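Local coordinates for protein Rho guanine nucleotide exchange factor 11 (Homo sapiens, PDB 5JHH) that probably activates Rho-family GTPases such as RhoA by promoting exchange of GDP for GTP through its tandem DH and PH domains, at residues His219-Tyr224 / His273-Glu278; Asn28-Thr33 / Asp99-Arg104. One frame throughout, in Å; residues are numbered along the deposited sequence.

Interaction 1 (His219-Tyr224 / His273-Glu278); sequences HRLEGY and HVLLLE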
# COMPACT_ATOMS: atom_id res chain seq x y z
N HIS A 219 -17.89 2.42 -5.91
CA HIS A 219 -17.86 2.00 -7.29
C HIS A 219 -18.00 0.47 -7.40
O HIS A 219 -18.76 -0.04 -8.19
CB HIS A 219 -16.56 2.47 -7.93
CG HIS A 219 -16.41 2.11 -9.37
ND1 HIS A 219 -15.75 0.97 -9.80
CD2 HIS A 219 -16.79 2.76 -10.49
CE1 HIS A 219 -15.74 0.93 -11.12
NE2 HIS A 219 -16.36 2.02 -11.57
N ARG A 220 -17.28 -0.26 -6.56
CA ARG A 220 -17.36 -1.72 -6.52
C ARG A 220 -18.80 -2.23 -6.26
O ARG A 220 -19.31 -3.13 -6.96
CB ARG A 220 -16.36 -2.27 -5.49
CG ARG A 220 -16.45 -3.77 -5.29
CD ARG A 220 -15.34 -4.30 -4.40
NE ARG A 220 -14.02 -4.05 -4.97
CZ ARG A 220 -13.37 -4.88 -5.79
NH1 ARG A 220 -12.18 -4.54 -6.27
NH2 ARG A 220 -13.89 -6.06 -6.13
N LEU A 221 -19.50 -1.60 -5.31
CA LEU A 221 -20.86 -2.03 -4.95
C LEU A 221 -21.92 -1.69 -5.99
O LEU A 221 -22.89 -2.43 -6.14
CB LEU A 221 -21.28 -1.41 -3.66
CG LEU A 221 -20.48 -1.84 -2.45
CD1 LEU A 221 -20.72 -0.88 -1.31
CD2 LEU A 221 -20.85 -3.24 -2.04
N GLU A 222 -21.77 -0.57 -6.68
CA GLU A 222 -22.58 -0.32 -7.85
C GLU A 222 -22.42 -1.40 -8.90
O GLU A 222 -23.39 -1.78 -9.55
CB GLU A 222 -22.23 1.00 -8.52
CG GLU A 222 -22.58 2.24 -7.72
CD GLU A 222 -21.72 3.45 -8.10
OE1 GLU A 222 -20.83 3.32 -8.97
OE2 GLU A 222 -21.92 4.54 -7.50
N GLY A 223 -21.19 -1.87 -9.10
CA GLY A 223 -20.97 -2.89 -10.12
C GLY A 223 -21.59 -4.19 -9.69
O GLY A 223 -22.17 -4.90 -10.49
N TYR A 224 -21.43 -4.53 -8.41
CA TYR A 224 -22.06 -5.71 -7.85
C TYR A 224 -23.57 -5.65 -7.94
O TYR A 224 -24.17 -6.65 -8.16
CB TYR A 224 -21.71 -5.91 -6.40
CG TYR A 224 -20.29 -6.31 -6.14
CD1 TYR A 224 -19.41 -6.62 -7.16
CD2 TYR A 224 -19.83 -6.40 -4.84
CE1 TYR A 224 -18.12 -7.00 -6.88
CE2 TYR A 224 -18.55 -6.77 -4.56
CZ TYR A 224 -17.70 -7.04 -5.59
OH TYR A 224 -16.42 -7.43 -5.27
N HIS A 273 -18.90 -16.13 -2.40
CA HIS A 273 -18.28 -14.84 -2.19
C HIS A 273 -19.10 -13.99 -1.22
O HIS A 273 -20.28 -13.76 -1.45
CB HIS A 273 -18.17 -14.11 -3.51
CG HIS A 273 -17.39 -12.85 -3.38
ND1 HIS A 273 -17.99 -11.62 -3.26
CD2 HIS A 273 -16.07 -12.64 -3.22
CE1 HIS A 273 -17.07 -10.69 -3.13
NE2 HIS A 273 -15.89 -11.29 -3.09
N VAL A 274 -18.47 -13.49 -0.16
CA VAL A 274 -19.27 -12.88 0.89
C VAL A 274 -18.91 -11.44 1.21
O VAL A 274 -17.74 -11.07 1.29
CB VAL A 274 -19.43 -13.81 2.13
CG1 VAL A 274 -18.65 -15.10 1.99
CG2 VAL A 274 -19.12 -13.10 3.43
N LEU A 275 -19.96 -10.62 1.38
CA LEU A 275 -19.80 -9.23 1.70
C LEU A 275 -20.10 -9.00 3.14
O LEU A 275 -21.16 -9.36 3.58
CB LEU A 275 -20.76 -8.37 0.93
CG LEU A 275 -20.83 -8.60 -0.57
CD1 LEU A 275 -21.71 -7.52 -1.18
CD2 LEU A 275 -19.43 -8.63 -1.20
N LEU A 276 -19.19 -8.36 3.86
CA LEU A 276 -19.48 -7.88 5.18
C LEU A 276 -19.82 -6.40 5.10
O LEU A 276 -18.95 -5.57 4.94
CB LEU A 276 -18.30 -8.13 6.12
CG LEU A 276 -18.44 -7.45 7.46
CD1 LEU A 276 -19.79 -7.74 8.10
CD2 LEU A 276 -17.31 -7.85 8.38
N LEU A 277 -21.10 -6.08 5.22
CA LEU A 277 -21.56 -4.71 5.26
C LEU A 277 -21.69 -4.23 6.71
O LEU A 277 -21.31 -4.93 7.64
CB LEU A 277 -22.88 -4.59 4.55
CG LEU A 277 -22.93 -5.35 3.22
CD1 LEU A 277 -24.22 -5.02 2.50
CD2 LEU A 277 -21.74 -5.04 2.33
N GLU A 278 -22.18 -3.03 6.90
CA GLU A 278 -22.24 -2.46 8.22
C GLU A 278 -23.25 -3.21 9.10
O GLU A 278 -23.03 -3.44 10.31
CB GLU A 278 -22.68 -1.03 8.12
CG GLU A 278 -21.53 -0.10 7.85
CD GLU A 278 -21.97 1.35 7.97
OE1 GLU A 278 -23.13 1.65 7.55
OE2 GLU A 278 -21.15 2.16 8.47

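Interaction 2 (Asn28-Thr33 / Asp99-Arg104); sequences NELFVT and DLMLAR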
# COMPACT_ATOMS: atom_id res chain seq x y z
N ASN A 28 17.71 18.45 4.60
CA ASN A 28 18.08 18.64 3.24
C ASN A 28 17.30 17.65 2.36
O ASN A 28 16.77 18.05 1.36
CB ASN A 28 19.56 18.46 3.10
CG ASN A 28 20.04 18.65 1.68
OD1 ASN A 28 20.54 17.70 1.05
ND2 ASN A 28 19.93 19.86 1.20
N GLU A 29 17.24 16.37 2.74
CA GLU A 29 16.52 15.40 1.94
C GLU A 29 15.05 15.80 1.75
O GLU A 29 14.51 15.74 0.65
CB GLU A 29 16.60 13.99 2.57
CG GLU A 29 16.06 12.95 1.61
CD GLU A 29 15.92 11.55 2.16
OE1 GLU A 29 16.13 11.32 3.37
OE2 GLU A 29 15.56 10.68 1.33
N LEU A 30 14.41 16.23 2.83
CA LEU A 30 13.07 16.73 2.76
C LEU A 30 12.94 17.80 1.72
O LEU A 30 12.09 17.71 0.83
CB LEU A 30 12.63 17.26 4.10
CG LEU A 30 11.33 18.03 4.08
CD1 LEU A 30 10.15 17.10 3.81
CD2 LEU A 30 11.13 18.73 5.41
N PHE A 31 13.79 18.82 1.80
CA PHE A 31 13.74 19.90 0.84
C PHE A 31 13.97 19.43 -0.57
O PHE A 31 13.23 19.81 -1.47
CB PHE A 31 14.75 20.99 1.17
CG PHE A 31 14.42 21.82 2.40
CD1 PHE A 31 13.33 21.53 3.21
CD2 PHE A 31 15.26 22.84 2.79
CE1 PHE A 31 13.06 22.28 4.33
CE2 PHE A 31 14.99 23.60 3.90
CZ PHE A 31 13.89 23.33 4.67
N VAL A 32 14.99 18.63 -0.78
CA VAL A 32 15.37 18.25 -2.13
C VAL A 32 14.30 17.35 -2.72
O VAL A 32 13.95 17.47 -3.87
CB VAL A 32 16.75 17.57 -2.15
CG1 VAL A 32 17.05 16.99 -3.53
CG2 VAL A 32 17.82 18.59 -1.81
N THR A 33 13.74 16.45 -1.91
CA THR A 33 12.71 15.58 -2.44
C THR A 33 11.34 16.29 -2.58
O THR A 33 10.50 15.88 -3.39
CB THR A 33 12.52 14.39 -1.56
OG1 THR A 33 12.26 14.84 -0.22
CG2 THR A 33 13.75 13.50 -1.64
N ASP A 99 7.71 25.45 12.52
CA ASP A 99 6.69 26.33 12.04
C ASP A 99 6.43 26.12 10.51
O ASP A 99 5.33 26.24 10.06
CB ASP A 99 7.11 27.78 12.25
CG ASP A 99 7.05 28.25 13.72
OD1 ASP A 99 6.37 27.65 14.57
OD2 ASP A 99 7.69 29.28 13.99
N LEU A 100 7.48 25.94 9.73
CA LEU A 100 7.32 25.60 8.35
C LEU A 100 6.53 24.28 8.21
O LEU A 100 5.60 24.19 7.42
CB LEU A 100 8.69 25.51 7.70
CG LEU A 100 8.76 25.18 6.22
CD1 LEU A 100 7.96 26.13 5.36
CD2 LEU A 100 10.21 25.22 5.81
N MET A 101 6.82 23.28 9.04
CA MET A 101 6.07 22.03 9.00
C MET A 101 4.62 22.24 9.38
O MET A 101 3.71 21.70 8.73
CB MET A 101 6.69 21.01 9.92
CG MET A 101 8.17 20.73 9.65
SD MET A 101 8.48 20.01 8.04
CE MET A 101 9.20 21.36 7.18
N LEU A 102 4.37 23.00 10.44
CA LEU A 102 3.00 23.28 10.81
C LEU A 102 2.27 24.12 9.76
O LEU A 102 1.05 24.04 9.66
CB LEU A 102 2.90 23.98 12.18
CG LEU A 102 3.49 23.19 13.36
CD1 LEU A 102 3.51 24.07 14.60
CD2 LEU A 102 2.69 21.92 13.63
N ALA A 103 2.98 24.94 9.01
CA ALA A 103 2.32 25.74 8.03
C ALA A 103 1.78 24.86 6.86
O ALA A 103 0.88 25.29 6.11
CB ALA A 103 3.25 26.82 7.53
N ARG A 104 2.29 23.65 6.73
CA ARG A 104 1.73 22.72 5.72
C ARG A 104 0.80 21.66 6.29
O ARG A 104 -0.11 21.19 5.62
CB ARG A 104 2.84 22.04 4.92
CG ARG A 104 2.40 21.35 3.62
CD ARG A 104 0.89 21.54 3.32
NE ARG A 104 0.66 22.61 2.44
CZ ARG A 104 -0.46 23.25 2.22
NH1 ARG A 104 -1.59 23.04 2.88
NH2 ARG A 104 -0.40 24.17 1.31

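Interaction 1 (His219-Tyr224 / His273-Glu278)
Tyr224 and Leu221, near the C-terminal end of the long helix 189-227, pack on Leu275 of PH-domain strand 269-277 in a small, mainly apolar contact, with Tyr224 also reaching His273, at the junction where the last DH helix runs up against the PH domain. The segment axes approach to 12.6 Å with 129° between their N-to-C directions, so side chains alone span the gap. Tyr224 contributes most: its CE2 lies 3.9 Å from Leu275 CD2, and its OH reaches within 4.0 Å of CE1 of His273, whose side chain runs at roughly a right angle to it. The ring gets there because CG is turned anti to the carbonyl carbon (chi1 -70°), which swings it off the helix toward the strand. A looser touch joins Leu221 CD2 to Leu275 CD1 at 4.4 Å.

The phenol is well fixed. Arg220 NH2 donates to Tyr224 OH over 3.0 Å with an angle of 163°, the oxygen lying nearly in the guanidinium plane, and the same hydroxyl hydrogen-bonds Glu257 OE1. The carbonyl O of Arg220 lies over one face of the Tyr224 ring, 3.4 Å above its plane and offset toward the rim. With an alanine here the ring and hydroxyl are gone, which would probably open a gap beside Leu275 and leave Arg220 and Glu257 without the oxygen they share.

Strand 269-277 is flanked in the sheet by antiparallel strands 254-263, which carries Glu257, and 280-287, whose Val282 also packs on Leu275. Val274 and Leu276 instead contact Trp358 and Leu361, respectively, of helix 352-368.

Interaction 2 (Asn28-Thr33 / Asp99-Arg104)
The ring of Phe31 is the flat group of this contact: it meets Leu100 obliquely, CZ lying 4.3 Å from Leu100 CD2, while Met84 of helix 70-89 and the loop residues Ile94 and Ile97 also pack against the Phe31 side chain. Beside this pair, Leu30 and Met101 reach toward each other tip to tip. Leu30 CD2 comes 3.7 Å from the Met101 methyl CE and 3.9 Å from its sulfur SD, so one branch of the leucine rests against the end of the thioether. Leu30 extends toward the partner helix with CG anti to its backbone nitrogen (chi1 170°), whereas the methionine chain, bent at chi2 and chi3, folds its end round to meet it. The contact is wholly apolar and modest in area, joining two segments, 28-33 and 99-104, whose nearest CA atoms, those of Leu30 and Met101, are still 10.8 Å apart.

On helix 18-54, the carbonyl O of Glu29 accepts twice from Thr33: from its N at 2.8 Å and from its OG1 at 2.6 Å, the hydroxyl tilted out of the carbonyl plane. The Glu29 carboxylate is hydrogen-bonded to an aromatic side chain and to the backbone of another protein chain.

Helices 70-89, 165-182 and 189-227 close round the pairs, with Trp80, Leu177, Leu194 and Ala197 all touching Met101. This is the packing of the all-helical DH domain, and the hold of Glu29 on the other chain is consistent with the first-helix glutamate by which DH domains engage a Rho GTPase.

Overall arrangement
Reading from the N terminus, helix 18-54 supplies the first half of interaction 2, and the chain returns through helix 70-89 to helix 98-105, closing a loop of 65 mostly helical residues within the DH domain. Only much later does interaction 1 open, on helix 189-227, and it closes on strand 269-277 after 48 residues. The two loops are therefore in series, neither nested nor crossed. The centres of interactions 1 and 2 lie about 40 Å apart, on opposite sides of the chain's centre, without touching. Helix 189-227 links them: its N-terminal part packs against segment 99-104 of interaction 2, while its far end carries 219-224, which joins the DH helices to the PH sheet.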